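Local coordinates for probable oxidoreductase protein (Rhizobium etli, PDB 4FB5) that probably acts as a nucleotide-dependent oxidoreductase of the GFO/IDH/MocA family, though its substrate and reaction are not established, at residues L42-V47 with V95-V100; T49-V54 with L345-C350; K125-A130 with A148-N153; P158-I163 with L215-Y220; R351-A356 with S362-F367. All blocks are in the same frame, centred on the assembly; numbering follows the deposited sequence.

Interaction 1: residues L42-V47 with V95-V100; sequences LAWNAV and VDVVSV
Trp44, Val97 and Ser99 make the whole contact, which presses the last part of helix 35-44 against strand 97-100 in the N-terminal Rossmann domain. The indole NE1 of Trp44 donates to Ser99 OG over 2.9 Å. With an N-H...O angle of 172° and the oxygen a mere 2° out of the ring plane, the bond is nearly straight and approaches the edge of the indole. The six-membered end of the same ring meets the strand through apolar contact: Val97 CG1 lies 3.7 Å from Trp44 CZ2 and 4.0 Å from Trp44 CH2, and the two side chains cross obliquely. Val97 and Ser99 both turn their CB toward the helix while Val98 between them turns away, as expected of alternating positions on a strand. On the helix, the Trp44 CG stands opposite its own carbonyl carbon (chi1 -74°), which carries the indole outward to the strand.

A second shell fixes these groups. Ser99 OG is also hydrogen-bonded to His40 ND1, one turn earlier in the same helix, and the bond pair pins the hydroxyl between strand and helix; Trp122 on strand 120-123 meets the indole with its ring nearly perpendicular. Strand 27-31 flanks strand 97-100 in the parallel sheet, and Asn45 O of this chain accepts a hydrogen bond from Asn45 ND2 of the second subunit. Just after Trp44 the chain turns, and Ala43 O accepts from both Ala46 N at 2.8 Å and Val47 N at 3.0 Å.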
# COMPACT_ATOMS: atom_id res chain seq x y z
N LEU A 42 -17.02 -15.83 23.51
CA LEU A 42 -15.59 -15.85 23.54
C LEU A 42 -15.09 -14.68 24.35
O LEU A 42 -14.06 -14.76 25.04
CB LEU A 42 -15.07 -15.75 22.12
CG LEU A 42 -15.04 -17.02 21.28
CD1 LEU A 42 -14.56 -16.65 19.88
CD2 LEU A 42 -14.17 -18.07 21.90
N ALA A 43 -15.81 -13.58 24.25
CA ALA A 43 -15.44 -12.41 24.99
C ALA A 43 -15.56 -12.67 26.50
O ALA A 43 -14.57 -12.49 27.26
CB ALA A 43 -16.27 -11.18 24.54
N TRP A 44 -16.75 -13.10 26.93
CA TRP A 44 -17.00 -13.36 28.37
C TRP A 44 -15.98 -14.38 28.90
O TRP A 44 -15.44 -14.23 30.01
CB TRP A 44 -18.44 -13.83 28.64
CG TRP A 44 -19.52 -12.78 28.55
CD1 TRP A 44 -20.58 -12.75 27.65
CD2 TRP A 44 -19.66 -11.62 29.37
NE1 TRP A 44 -21.37 -11.63 27.89
CE2 TRP A 44 -20.82 -10.93 28.95
CE3 TRP A 44 -18.91 -11.10 30.43
CZ2 TRP A 44 -21.25 -9.75 29.56
CZ3 TRP A 44 -19.34 -9.93 31.04
CH2 TRP A 44 -20.49 -9.27 30.61
N ASN A 45 -15.67 -15.38 28.08
CA ASN A 45 -14.71 -16.39 28.48
C ASN A 45 -13.28 -15.89 28.56
O ASN A 45 -12.41 -16.64 29.01
CB ASN A 45 -14.83 -17.61 27.56
CG ASN A 45 -13.93 -18.76 27.94
OD1 ASN A 45 -14.03 -19.30 29.06
ND2 ASN A 45 -13.06 -19.17 27.01
N ALA A 46 -13.00 -14.65 28.17
CA ALA A 46 -11.59 -14.25 28.06
C ALA A 46 -11.20 -12.95 28.72
O ALA A 46 -10.03 -12.75 28.99
CB ALA A 46 -11.17 -14.21 26.61
N VAL A 47 -12.16 -12.07 28.93
CA VAL A 47 -11.86 -10.78 29.55
C VAL A 47 -10.86 -10.90 30.65
O VAL A 47 -9.88 -10.13 30.69
CB VAL A 47 -13.05 -10.12 30.24
CG1 VAL A 47 -13.33 -8.78 29.62
CG2 VAL A 47 -14.27 -11.04 30.31
N VAL A 95 -28.34 -15.31 36.87
CA VAL A 95 -27.94 -14.37 35.83
C VAL A 95 -27.99 -12.92 36.34
O VAL A 95 -29.01 -12.49 36.86
CB VAL A 95 -28.89 -14.49 34.61
CG1 VAL A 95 -28.64 -13.36 33.62
CG2 VAL A 95 -28.74 -15.85 33.94
N ASP A 96 -26.89 -12.19 36.19
CA ASP A 96 -26.85 -10.75 36.51
C ASP A 96 -26.91 -9.89 35.24
O ASP A 96 -27.48 -8.78 35.24
CB ASP A 96 -25.58 -10.43 37.29
CG ASP A 96 -25.23 -11.50 38.33
OD1 ASP A 96 -26.16 -12.20 38.79
OD2 ASP A 96 -24.03 -11.64 38.68
N VAL A 97 -26.34 -10.43 34.15
CA VAL A 97 -26.14 -9.74 32.85
C VAL A 97 -26.74 -10.54 31.71
O VAL A 97 -26.43 -11.71 31.55
CB VAL A 97 -24.63 -9.64 32.50
CG1 VAL A 97 -24.43 -8.85 31.23
CG2 VAL A 97 -23.84 -9.01 33.63
N VAL A 98 -27.55 -9.89 30.88
CA VAL A 98 -28.01 -10.56 29.66
C VAL A 98 -27.31 -10.06 28.39
O VAL A 98 -27.15 -8.86 28.18
CB VAL A 98 -29.55 -10.54 29.53
CG1 VAL A 98 -29.99 -11.30 28.32
CG2 VAL A 98 -30.21 -11.14 30.80
N SER A 99 -26.83 -11.01 27.58
CA SER A 99 -26.21 -10.75 26.28
C SER A 99 -27.26 -11.05 25.25
O SER A 99 -27.52 -12.22 24.96
CB SER A 99 -25.03 -11.69 26.03
OG SER A 99 -23.76 -11.15 26.38
N VAL A 100 -27.87 -10.03 24.68
CA VAL A 100 -28.82 -10.26 23.60
C VAL A 100 -28.10 -10.17 22.28
O VAL A 100 -27.48 -9.18 22.00
CB VAL A 100 -29.96 -9.24 23.58
CG1 VAL A 100 -30.95 -9.61 22.53
CG2 VAL A 100 -30.64 -9.20 24.93

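Interaction 2: residues T49-V54 with L345-C350; sequences TVFGDV and LKIIEC
Phe51 reaches across to Ile347 and Ile348, joining the short helix 47-51 of the N-terminal Rossmann domain to helix 344-358, a much later part of the chain. The denser part lies around the outer end of the phenyl ring. Phe51 CZ is 4.0 Å from Ile348 CG1, while Phe51 CE2 is 4.0 Å from Ile348 CA, so the ring meets backbone as well as side chain. Phe51 and Ile348 cross at about a right angle. The same CE2 atom of Phe51 comes to 4.1 Å from Ile347 CG2; chi1 of -65° sets Ile347 CG1 opposite the carbonyl carbon, and that leaves CG2 opposite the backbone N, facing the ring.

Val50 makes a single methyl-to-methyl contact, 4.2 Å between Val50 CG2 and Ile347 CG2, against the several made by Phe51. Phe332 of helix 329-332 covers this side by touching Val50 and both isoleucines, and Val50 O accepts from Lys38 NZ of the second subunit. Beyond Phe51 the chain leaves the helix at Gly52, whose phi is positive (86°), and runs out to the solvent-exposed Asp53. There Asp53 OD1 forms a salt bridge with Arg351 NH2.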
# COMPACT_ATOMS: atom_id res chain seq x y z
N THR A 49 -8.68 -13.35 31.79
CA THR A 49 -7.30 -13.71 31.42
C THR A 49 -6.52 -12.62 30.66
O THR A 49 -5.36 -12.37 30.95
CB THR A 49 -7.20 -14.98 30.62
OG1 THR A 49 -7.98 -16.01 31.25
CG2 THR A 49 -5.75 -15.40 30.56
N VAL A 50 -7.17 -11.96 29.70
CA VAL A 50 -6.57 -10.82 29.02
C VAL A 50 -6.31 -9.63 29.95
O VAL A 50 -5.18 -9.13 30.04
CB VAL A 50 -7.46 -10.34 27.87
CG1 VAL A 50 -6.82 -9.14 27.16
CG2 VAL A 50 -7.70 -11.45 26.91
N PHE A 51 -7.37 -9.15 30.59
CA PHE A 51 -7.31 -7.91 31.32
C PHE A 51 -6.79 -8.04 32.75
O PHE A 51 -6.01 -7.19 33.19
CB PHE A 51 -8.67 -7.20 31.31
CG PHE A 51 -8.89 -6.33 30.11
CD1 PHE A 51 -8.35 -5.05 30.06
CD2 PHE A 51 -9.59 -6.79 29.01
CE1 PHE A 51 -8.55 -4.24 28.92
CE2 PHE A 51 -9.78 -5.98 27.89
CZ PHE A 51 -9.26 -4.71 27.85
N GLY A 52 -7.21 -9.07 33.49
CA GLY A 52 -6.63 -9.37 34.82
C GLY A 52 -7.21 -8.65 36.04
O GLY A 52 -7.07 -9.10 37.17
N ASP A 53 -7.86 -7.52 35.81
CA ASP A 53 -8.33 -6.64 36.89
C ASP A 53 -9.81 -6.83 37.17
O ASP A 53 -10.45 -5.94 37.74
CB ASP A 53 -8.06 -5.17 36.54
CG ASP A 53 -8.48 -4.81 35.10
OD1 ASP A 53 -9.05 -3.71 34.86
OD2 ASP A 53 -8.24 -5.63 34.19
N VAL A 54 -10.36 -7.98 36.80
CA VAL A 54 -11.73 -8.28 37.20
C VAL A 54 -12.04 -9.72 37.53
O VAL A 54 -11.17 -10.57 37.51
CB VAL A 54 -12.80 -7.73 36.24
CG1 VAL A 54 -13.44 -6.45 36.85
CG2 VAL A 54 -12.27 -7.58 34.79
N LEU A 345 -11.74 -7.09 19.60
CA LEU A 345 -12.53 -5.89 19.87
C LEU A 345 -13.76 -6.16 20.72
O LEU A 345 -14.28 -5.24 21.34
CB LEU A 345 -13.01 -5.28 18.56
CG LEU A 345 -11.99 -4.97 17.49
CD1 LEU A 345 -12.75 -4.65 16.24
CD2 LEU A 345 -11.12 -3.81 17.89
N LYS A 346 -14.25 -7.39 20.72
CA LYS A 346 -15.40 -7.71 21.53
C LYS A 346 -14.98 -7.89 22.99
O LYS A 346 -15.75 -7.56 23.88
CB LYS A 346 -16.13 -8.95 21.04
CG LYS A 346 -17.67 -8.85 21.18
CD LYS A 346 -18.25 -7.80 20.23
CE LYS A 346 -19.73 -7.52 20.46
NZ LYS A 346 -20.35 -6.83 19.25
N ILE A 347 -13.76 -8.37 23.22
CA ILE A 347 -13.21 -8.57 24.56
C ILE A 347 -13.06 -7.21 25.27
O ILE A 347 -13.44 -7.04 26.43
CB ILE A 347 -11.83 -9.25 24.49
CG1 ILE A 347 -11.93 -10.66 23.92
CG2 ILE A 347 -11.15 -9.24 25.84
CD1 ILE A 347 -10.58 -11.35 23.69
N ILE A 348 -12.50 -6.23 24.55
CA ILE A 348 -12.35 -4.88 25.07
C ILE A 348 -13.74 -4.30 25.38
O ILE A 348 -13.97 -3.77 26.45
CB ILE A 348 -11.61 -4.04 24.05
CG1 ILE A 348 -10.16 -4.50 23.97
CG2 ILE A 348 -11.71 -2.57 24.36
CD1 ILE A 348 -9.44 -4.13 22.68
N GLU A 349 -14.67 -4.41 24.44
CA GLU A 349 -16.05 -3.95 24.71
C GLU A 349 -16.66 -4.63 25.96
O GLU A 349 -17.28 -3.99 26.77
CB GLU A 349 -16.92 -4.18 23.49
CG GLU A 349 -18.34 -3.70 23.66
CD GLU A 349 -19.14 -3.78 22.37
OE1 GLU A 349 -19.87 -4.78 22.24
OE2 GLU A 349 -19.01 -2.85 21.50
N CYS A 350 -16.45 -5.94 26.09
CA CYS A 350 -16.84 -6.67 27.27
C CYS A 350 -16.19 -6.05 28.51
O CYS A 350 -16.85 -5.75 29.52
CB CYS A 350 -16.45 -8.14 27.12
SG CYS A 350 -16.81 -9.11 28.60

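Interaction 3: residues K125-A130 with A148-N153; sequences KPMAPA and AALGYN
Lys125 and Gly151 bring the two backbones nearest, their CA atoms 5.7 Å apart, where strand 148-150 leaves the edge of the Rossmann sheet. The facing nitrogens, Lys125 N and Gly151 N, are 4.3 Å apart, a packing distance between two donors. Gly151 centres an inverse gamma turn, which swings the chain off the strand and toward Tyr152. The peptide before Pro126 is cis; Lys125-Pro126 match the end of the Glu-Lys-Pro signature of this dehydrogenase family.

Tyr152 presents one face of its ring to the aliphatic root of Lys125: Lys125 CB sits 4.0 Å from Tyr152 CZ and 4.1 Å from Tyr152 CE1. Past that point the lysine bends at chi2 (-84°) and leads away from the contact, carrying NZ to a salt bridge with Asp209. Val212 of helix 206-221 touches both side chains.

Further along, selenomethionine Met127 and Leu150 cross at about a right angle, with Phe367 touching both. The backbone N of Met127 donates to Glu374 OE2. Both methyls of Leu150 rest against Met127 CG, CD1 at 3.9 Å and CD2 at 4.0 Å, and Leu150 CD1 also lies 4.1 Å from the selenium atom, SE, of Met127.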
# COMPACT_ATOMS: atom_id res chain seq x y z
N LYS A 125 -26.30 -4.26 18.00
CA LYS A 125 -26.94 -3.21 17.26
C LYS A 125 -27.94 -3.90 16.32
O LYS A 125 -27.76 -5.06 15.99
CB LYS A 125 -25.86 -2.41 16.54
CG LYS A 125 -25.83 -2.52 15.03
CD LYS A 125 -25.09 -3.71 14.45
CE LYS A 125 -25.15 -3.58 12.94
NZ LYS A 125 -25.52 -4.85 12.31
N PRO A 126 -29.04 -3.22 15.95
CA PRO A 126 -29.45 -1.92 16.40
C PRO A 126 -30.34 -2.11 17.64
O PRO A 126 -30.36 -3.21 18.23
CB PRO A 126 -30.29 -1.40 15.22
CG PRO A 126 -30.15 -2.43 14.11
CD PRO A 126 -29.99 -3.67 14.93
N MSE A 127 -31.02 -1.05 18.05
CA MSE A 127 -31.94 -1.17 19.15
C MSE A 127 -33.24 -1.72 18.64
O MSE A 127 -33.67 -2.78 19.09
CB MSE A 127 -32.15 0.16 19.84
CG MSE A 127 -30.93 0.56 20.58
SE MSE A 127 -31.03 2.37 21.20
CE MSE A 127 -31.75 1.91 22.94
N ALA A 128 -33.86 -1.02 17.69
CA ALA A 128 -35.11 -1.49 17.06
C ALA A 128 -35.25 -0.82 15.70
O ALA A 128 -34.61 0.20 15.46
CB ALA A 128 -36.31 -1.17 17.94
N PRO A 129 -36.04 -1.41 14.79
CA PRO A 129 -36.12 -0.80 13.44
C PRO A 129 -37.05 0.41 13.37
O PRO A 129 -37.07 1.11 12.34
CB PRO A 129 -36.66 -1.94 12.56
CG PRO A 129 -37.20 -2.96 13.52
CD PRO A 129 -36.49 -2.81 14.81
N ALA A 130 -37.80 0.64 14.44
CA ALA A 130 -38.74 1.74 14.55
C ALA A 130 -38.40 2.55 15.79
O ALA A 130 -38.23 2.00 16.90
CB ALA A 130 -40.16 1.20 14.66
N ALA A 148 -27.05 -0.57 30.29
CA ALA A 148 -27.46 -1.10 28.98
C ALA A 148 -26.54 -0.62 27.84
O ALA A 148 -26.54 0.57 27.48
CB ALA A 148 -28.90 -0.74 28.67
N ALA A 149 -25.78 -1.55 27.27
CA ALA A 149 -24.78 -1.23 26.23
C ALA A 149 -25.10 -1.84 24.87
O ALA A 149 -25.77 -2.85 24.75
CB ALA A 149 -23.40 -1.66 26.69
N LEU A 150 -24.60 -1.20 23.83
CA LEU A 150 -24.74 -1.73 22.50
C LEU A 150 -23.40 -2.16 21.95
O LEU A 150 -22.36 -1.66 22.40
CB LEU A 150 -25.34 -0.67 21.62
CG LEU A 150 -26.78 -0.46 22.03
CD1 LEU A 150 -27.22 0.90 21.63
CD2 LEU A 150 -27.60 -1.52 21.38
N GLY A 151 -23.42 -3.09 21.00
CA GLY A 151 -22.21 -3.65 20.42
C GLY A 151 -21.77 -2.83 19.23
O GLY A 151 -21.86 -3.26 18.06
N TYR A 152 -21.28 -1.64 19.52
CA TYR A 152 -20.63 -0.86 18.51
C TYR A 152 -19.14 -1.08 18.72
O TYR A 152 -18.46 -0.21 19.25
CB TYR A 152 -21.01 0.62 18.64
CG TYR A 152 -22.38 0.94 18.13
CD1 TYR A 152 -22.66 0.87 16.77
CD2 TYR A 152 -23.43 1.30 19.00
CE1 TYR A 152 -23.94 1.15 16.28
CE2 TYR A 152 -24.71 1.56 18.52
CZ TYR A 152 -24.96 1.49 17.15
OH TYR A 152 -26.20 1.76 16.62
N ASN A 153 -18.62 -2.23 18.30
CA ASN A 153 -17.24 -2.62 18.68
C ASN A 153 -16.10 -1.89 17.99
O ASN A 153 -15.04 -1.75 18.56
CB ASN A 153 -17.05 -4.11 18.51
CG ASN A 153 -17.70 -4.60 17.27
OD1 ASN A 153 -18.73 -5.26 17.34
ND2 ASN A 153 -17.16 -4.22 16.11

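Interaction 4: residues P158-I163 with L215-Y220; sequences PVMRHI and LSLLWY
Met160 and Tyr220 reach toward each other across the gap between two helices by the same first turn: each sets CG opposite its own backbone N, at chi1 -168° in Met160 and -173° in Tyr220. Met160, a selenomethionine, then bends at chi2 and chi3 so that it curls round one methyl of Leu217. Met160 CG and Met160 CE are each 3.8 Å from Leu217 CD2, and the selenium atom SE of Met160 is 4.0 Å from that same methyl; the two side chains cross at about a right angle.

Tyr220 comes in edge first. Tyr220 CE2 lies 4.0 Å from Met160 O, which sits near the ring plane, and the phenol end extends past that carbonyl to Arg161. There Tyr220 OH meets carbon, 3.5 Å from Arg161 CB and 3.6 Å from Arg161 CD, while the polar end of the arginine turns elsewhere, NE donating to Gln156 O. Arg164, one turn further along helix 158-168, makes a cation-pi contact with the Tyr220 ring.

The axes of the two short segments stay 11.3 Å apart and their directions differ by 42°, a spacing bridged by long side chains, with Tyr220 also reaching the backbone carbonyl of Met160. Met160 also touches Tyr295 on strand 291-296, and Leu218 touches strand 254-261. Two helices side by side against a large mixed sheet are the layout of the C-terminal alpha/beta domain of GFO/IDH/MocA proteins.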
# COMPACT_ATOMS: atom_id res chain seq x y z
N PRO A 158 -7.88 -0.22 19.80
CA PRO A 158 -6.84 0.63 20.35
C PRO A 158 -6.39 1.75 19.41
O PRO A 158 -6.09 2.88 19.89
CB PRO A 158 -5.67 -0.33 20.56
CG PRO A 158 -6.32 -1.64 20.84
CD PRO A 158 -7.56 -1.65 19.97
N VAL A 159 -6.31 1.45 18.11
CA VAL A 159 -5.90 2.47 17.14
C VAL A 159 -6.88 3.62 17.21
O VAL A 159 -6.53 4.78 17.15
CB VAL A 159 -5.83 1.86 15.70
CG1 VAL A 159 -5.91 2.93 14.61
CG2 VAL A 159 -4.58 0.93 15.58
N MSE A 160 -8.14 3.26 17.39
CA MSE A 160 -9.18 4.21 17.39
C MSE A 160 -9.12 5.05 18.68
O MSE A 160 -9.28 6.26 18.60
CB MSE A 160 -10.51 3.49 17.16
CG MSE A 160 -11.68 4.37 16.85
SE MSE A 160 -11.37 5.33 15.14
CE MSE A 160 -11.51 3.70 14.03
N ARG A 161 -8.89 4.44 19.85
CA ARG A 161 -8.70 5.26 21.07
C ARG A 161 -7.50 6.20 20.91
O ARG A 161 -7.54 7.35 21.35
CB ARG A 161 -8.63 4.50 22.42
CG ARG A 161 -8.76 2.98 22.41
CD ARG A 161 -10.20 2.51 22.68
NE ARG A 161 -10.29 1.41 23.65
CZ ARG A 161 -10.54 1.57 24.97
NH1 ARG A 161 -10.70 2.77 25.52
NH2 ARG A 161 -10.61 0.51 25.77
N HIS A 162 -6.46 5.74 20.23
CA HIS A 162 -5.38 6.62 19.96
C HIS A 162 -5.72 7.70 18.98
O HIS A 162 -5.17 8.76 19.06
CB HIS A 162 -4.16 5.89 19.50
CG HIS A 162 -2.90 6.67 19.69
ND1 HIS A 162 -2.45 7.08 20.93
CD2 HIS A 162 -2.00 7.13 18.79
CE1 HIS A 162 -1.32 7.74 20.79
NE2 HIS A 162 -1.02 7.79 19.51
N ILE A 163 -6.62 7.44 18.03
CA ILE A 163 -7.05 8.52 17.14
C ILE A 163 -7.75 9.63 17.92
O ILE A 163 -7.43 10.82 17.76
CB ILE A 163 -7.88 8.03 15.95
CG1 ILE A 163 -6.90 7.32 14.99
CG2 ILE A 163 -8.50 9.20 15.22
CD1 ILE A 163 -7.49 6.39 13.91
N LEU A 215 -21.34 6.11 12.19
CA LEU A 215 -21.84 7.15 13.09
C LEU A 215 -21.38 6.87 14.51
O LEU A 215 -21.01 7.81 15.24
CB LEU A 215 -23.35 7.26 13.11
CG LEU A 215 -24.14 7.41 11.84
CD1 LEU A 215 -25.56 7.52 12.29
CD2 LEU A 215 -23.72 8.64 11.03
N SER A 216 -21.37 5.61 14.92
CA SER A 216 -20.83 5.36 16.23
C SER A 216 -19.42 5.89 16.27
O SER A 216 -19.00 6.46 17.29
CB SER A 216 -20.92 3.90 16.65
OG SER A 216 -19.92 3.09 16.07
N LEU A 217 -18.67 5.78 15.16
CA LEU A 217 -17.32 6.33 15.19
C LEU A 217 -17.28 7.86 15.27
O LEU A 217 -16.53 8.42 16.08
CB LEU A 217 -16.43 5.81 14.07
CG LEU A 217 -16.07 4.31 14.12
CD1 LEU A 217 -15.48 3.92 12.77
CD2 LEU A 217 -15.13 3.95 15.29
N LEU A 218 -18.10 8.53 14.46
CA LEU A 218 -18.16 9.97 14.51
C LEU A 218 -18.58 10.42 15.92
O LEU A 218 -18.21 11.53 16.38
CB LEU A 218 -19.06 10.54 13.43
CG LEU A 218 -18.63 10.15 12.00
CD1 LEU A 218 -19.41 10.84 10.96
CD2 LEU A 218 -17.17 10.40 11.73
N TRP A 219 -19.31 9.54 16.63
CA TRP A 219 -19.86 9.90 17.90
C TRP A 219 -18.72 9.92 18.86
O TRP A 219 -18.45 10.92 19.51
CB TRP A 219 -20.91 8.90 18.37
CG TRP A 219 -21.25 9.16 19.78
CD1 TRP A 219 -22.02 10.20 20.25
CD2 TRP A 219 -20.77 8.46 20.95
NE1 TRP A 219 -22.07 10.17 21.64
CE2 TRP A 219 -21.34 9.10 22.09
CE3 TRP A 219 -19.99 7.31 21.15
CZ2 TRP A 219 -21.12 8.65 23.41
CZ3 TRP A 219 -19.77 6.85 22.46
CH2 TRP A 219 -20.33 7.54 23.57
N TYR A 220 -18.05 8.78 18.94
CA TYR A 220 -16.86 8.58 19.79
C TYR A 220 -15.83 9.67 19.65
O TYR A 220 -15.28 10.16 20.64
CB TYR A 220 -16.22 7.29 19.39
CG TYR A 220 -15.11 6.87 20.27
CD1 TYR A 220 -15.33 6.61 21.64
CD2 TYR A 220 -13.84 6.68 19.75
CE1 TYR A 220 -14.28 6.21 22.45
CE2 TYR A 220 -12.80 6.29 20.54
CZ TYR A 220 -13.02 6.05 21.89
OH TYR A 220 -11.96 5.66 22.67

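Interaction 5: residues R351-A356 with S362-F367; sequences RELIRA and SSIVTF
Ser362 lays its CB over the last turn of the segment 351-356, 3.4 Å from Glu352 O and 3.8 Å from Arg355 CB. Ser362 OG lies 3.9 Å from Ala356 CB, a packing contact. Ser363 follows with the polar link of the contact: its backbone N donates to Glu352 OE2 over 2.8 Å, with an N-H...O angle of 157°, using the anti lone pair of that oxygen. The other carboxylate oxygen, Glu352 OE1, takes a 2.9 Å salt bridge from Arg355 NE, one that arrives from well above the carboxylate plane. The two bonds hold the carboxylate between the helix and the loop, and a bend at chi2 (-69°) of Glu352 folds it back toward Arg355.

This loop joins helix 344-358 to helix 367-385, and it runs beside the edge strand of the Rossmann sheet. Ile364 points its CB toward the helix, and Ile364 CD1 lies 3.8 Å from Leu353 CB and 4.0 Å from Glu352 CB; Ala149 of strand 148-150 touches both Ile364 and Leu353. At Val365 the loop pairs with that strand through a backbone bond between Val365 O and Leu150 N. Thr366 is the N-cap of the next helix, and its OG1 accepts from Asp369 N.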
# COMPACT_ATOMS: atom_id res chain seq x y z
N ARG A 351 -14.88 -5.82 28.42
CA ARG A 351 -14.22 -5.17 29.52
C ARG A 351 -14.94 -3.86 29.81
O ARG A 351 -15.36 -3.63 30.93
CB ARG A 351 -12.72 -5.00 29.28
CG ARG A 351 -11.99 -4.28 30.40
CD ARG A 351 -12.07 -5.05 31.69
NE ARG A 351 -11.70 -4.27 32.89
CZ ARG A 351 -12.54 -3.49 33.60
NH1 ARG A 351 -13.81 -3.33 33.22
NH2 ARG A 351 -12.10 -2.84 34.68
N GLU A 352 -15.16 -3.02 28.81
CA GLU A 352 -15.71 -1.71 29.12
C GLU A 352 -17.12 -1.79 29.71
O GLU A 352 -17.58 -0.86 30.38
CB GLU A 352 -15.66 -0.77 27.92
CG GLU A 352 -14.26 -0.44 27.49
CD GLU A 352 -13.48 0.44 28.47
OE1 GLU A 352 -12.40 0.01 28.91
OE2 GLU A 352 -13.93 1.56 28.75
N LEU A 353 -17.80 -2.90 29.45
CA LEU A 353 -19.15 -3.08 29.93
C LEU A 353 -19.08 -3.33 31.43
O LEU A 353 -19.95 -2.85 32.19
CB LEU A 353 -19.82 -4.26 29.25
CG LEU A 353 -21.15 -4.66 29.89
CD1 LEU A 353 -21.98 -3.44 30.07
CD2 LEU A 353 -21.94 -5.69 29.09
N ILE A 354 -18.07 -4.08 31.84
CA ILE A 354 -17.87 -4.36 33.22
C ILE A 354 -17.48 -3.09 33.97
O ILE A 354 -17.92 -2.88 35.11
CB ILE A 354 -16.85 -5.46 33.40
CG1 ILE A 354 -17.47 -6.76 32.87
CG2 ILE A 354 -16.47 -5.57 34.87
CD1 ILE A 354 -16.54 -7.69 32.25
N ARG A 355 -16.68 -2.24 33.33
CA ARG A 355 -16.37 -0.97 33.94
C ARG A 355 -17.66 -0.27 34.27
O ARG A 355 -17.87 0.13 35.41
CB ARG A 355 -15.48 -0.09 33.08
CG ARG A 355 -14.04 0.03 33.60
CD ARG A 355 -13.13 0.84 32.66
NE ARG A 355 -12.30 -0.04 31.84
CZ ARG A 355 -11.20 -0.66 32.27
NH1 ARG A 355 -10.79 -0.50 33.53
NH2 ARG A 355 -10.50 -1.45 31.46
N ALA A 356 -18.52 -0.11 33.27
CA ALA A 356 -19.80 0.55 33.47
C ALA A 356 -20.54 -0.01 34.68
O ALA A 356 -20.87 0.72 35.61
CB ALA A 356 -20.66 0.42 32.22
N SER A 362 -16.25 4.58 31.79
CA SER A 362 -16.07 3.64 30.69
C SER A 362 -16.23 4.30 29.31
O SER A 362 -16.68 5.46 29.21
CB SER A 362 -17.08 2.50 30.81
OG SER A 362 -18.37 2.97 30.46
N SER A 363 -15.86 3.57 28.25
CA SER A 363 -16.17 4.06 26.90
C SER A 363 -17.13 3.11 26.24
O SER A 363 -16.76 2.28 25.44
CB SER A 363 -14.91 4.24 26.05
OG SER A 363 -14.54 3.01 25.46
N ILE A 364 -18.39 3.23 26.57
CA ILE A 364 -19.34 2.34 26.03
C ILE A 364 -20.37 3.16 25.30
O ILE A 364 -20.37 4.38 25.39
CB ILE A 364 -19.94 1.51 27.15
CG1 ILE A 364 -20.13 0.11 26.66
CG2 ILE A 364 -21.25 2.10 27.67
CD1 ILE A 364 -19.68 -0.85 27.65
N VAL A 365 -21.23 2.50 24.55
CA VAL A 365 -22.33 3.23 23.95
C VAL A 365 -23.60 2.77 24.64
O VAL A 365 -23.86 1.57 24.74
CB VAL A 365 -22.42 3.01 22.45
CG1 VAL A 365 -23.56 3.81 21.86
CG2 VAL A 365 -21.11 3.38 21.80
N THR A 366 -24.33 3.75 25.16
CA THR A 366 -25.50 3.49 25.97
C THR A 366 -26.68 3.66 25.09
O THR A 366 -26.65 4.39 24.08
CB THR A 366 -25.76 4.59 27.03
OG1 THR A 366 -26.04 5.83 26.36
CG2 THR A 366 -24.60 4.73 27.99
N PHE A 367 -27.77 3.09 25.56
CA PHE A 367 -29.04 3.26 24.95
C PHE A 367 -29.38 4.70 24.73
O PHE A 367 -30.11 5.03 23.80
CB PHE A 367 -30.10 2.58 25.79
CG PHE A 367 -30.16 1.08 25.59
CD1 PHE A 367 -31.37 0.40 25.71
CD2 PHE A 367 -29.00 0.36 25.26
CE1 PHE A 367 -31.42 -0.97 25.53
CE2 PHE A 367 -29.04 -1.01 25.09
CZ PHE A 367 -30.25 -1.68 25.22

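Overall arrangement
Helix 344-358 is the common element: interaction 2 uses its first half and interaction 5 its second, their centres 12 Å apart. Interaction 1 touches both, with Trp44 and Val47 packing on Cys350 and on Ile354, so helices 35-44, 47-51 and 344-358 pack together beside the Rossmann sheet. Interactions 1 and 3 reach that sheet through different strands, 16 Å apart between centres. Interaction 4 lies in the C-terminal domain, its centre 23 Å from that of interaction 1, yet Trp219 packs on the loop 362-367. Along the chain interactions 1, 3, 4 and 5 come in series, whereas interaction 2 crosses interaction 1 and encloses 3 and 4, returning the late chain to the nucleotide-binding-type fold.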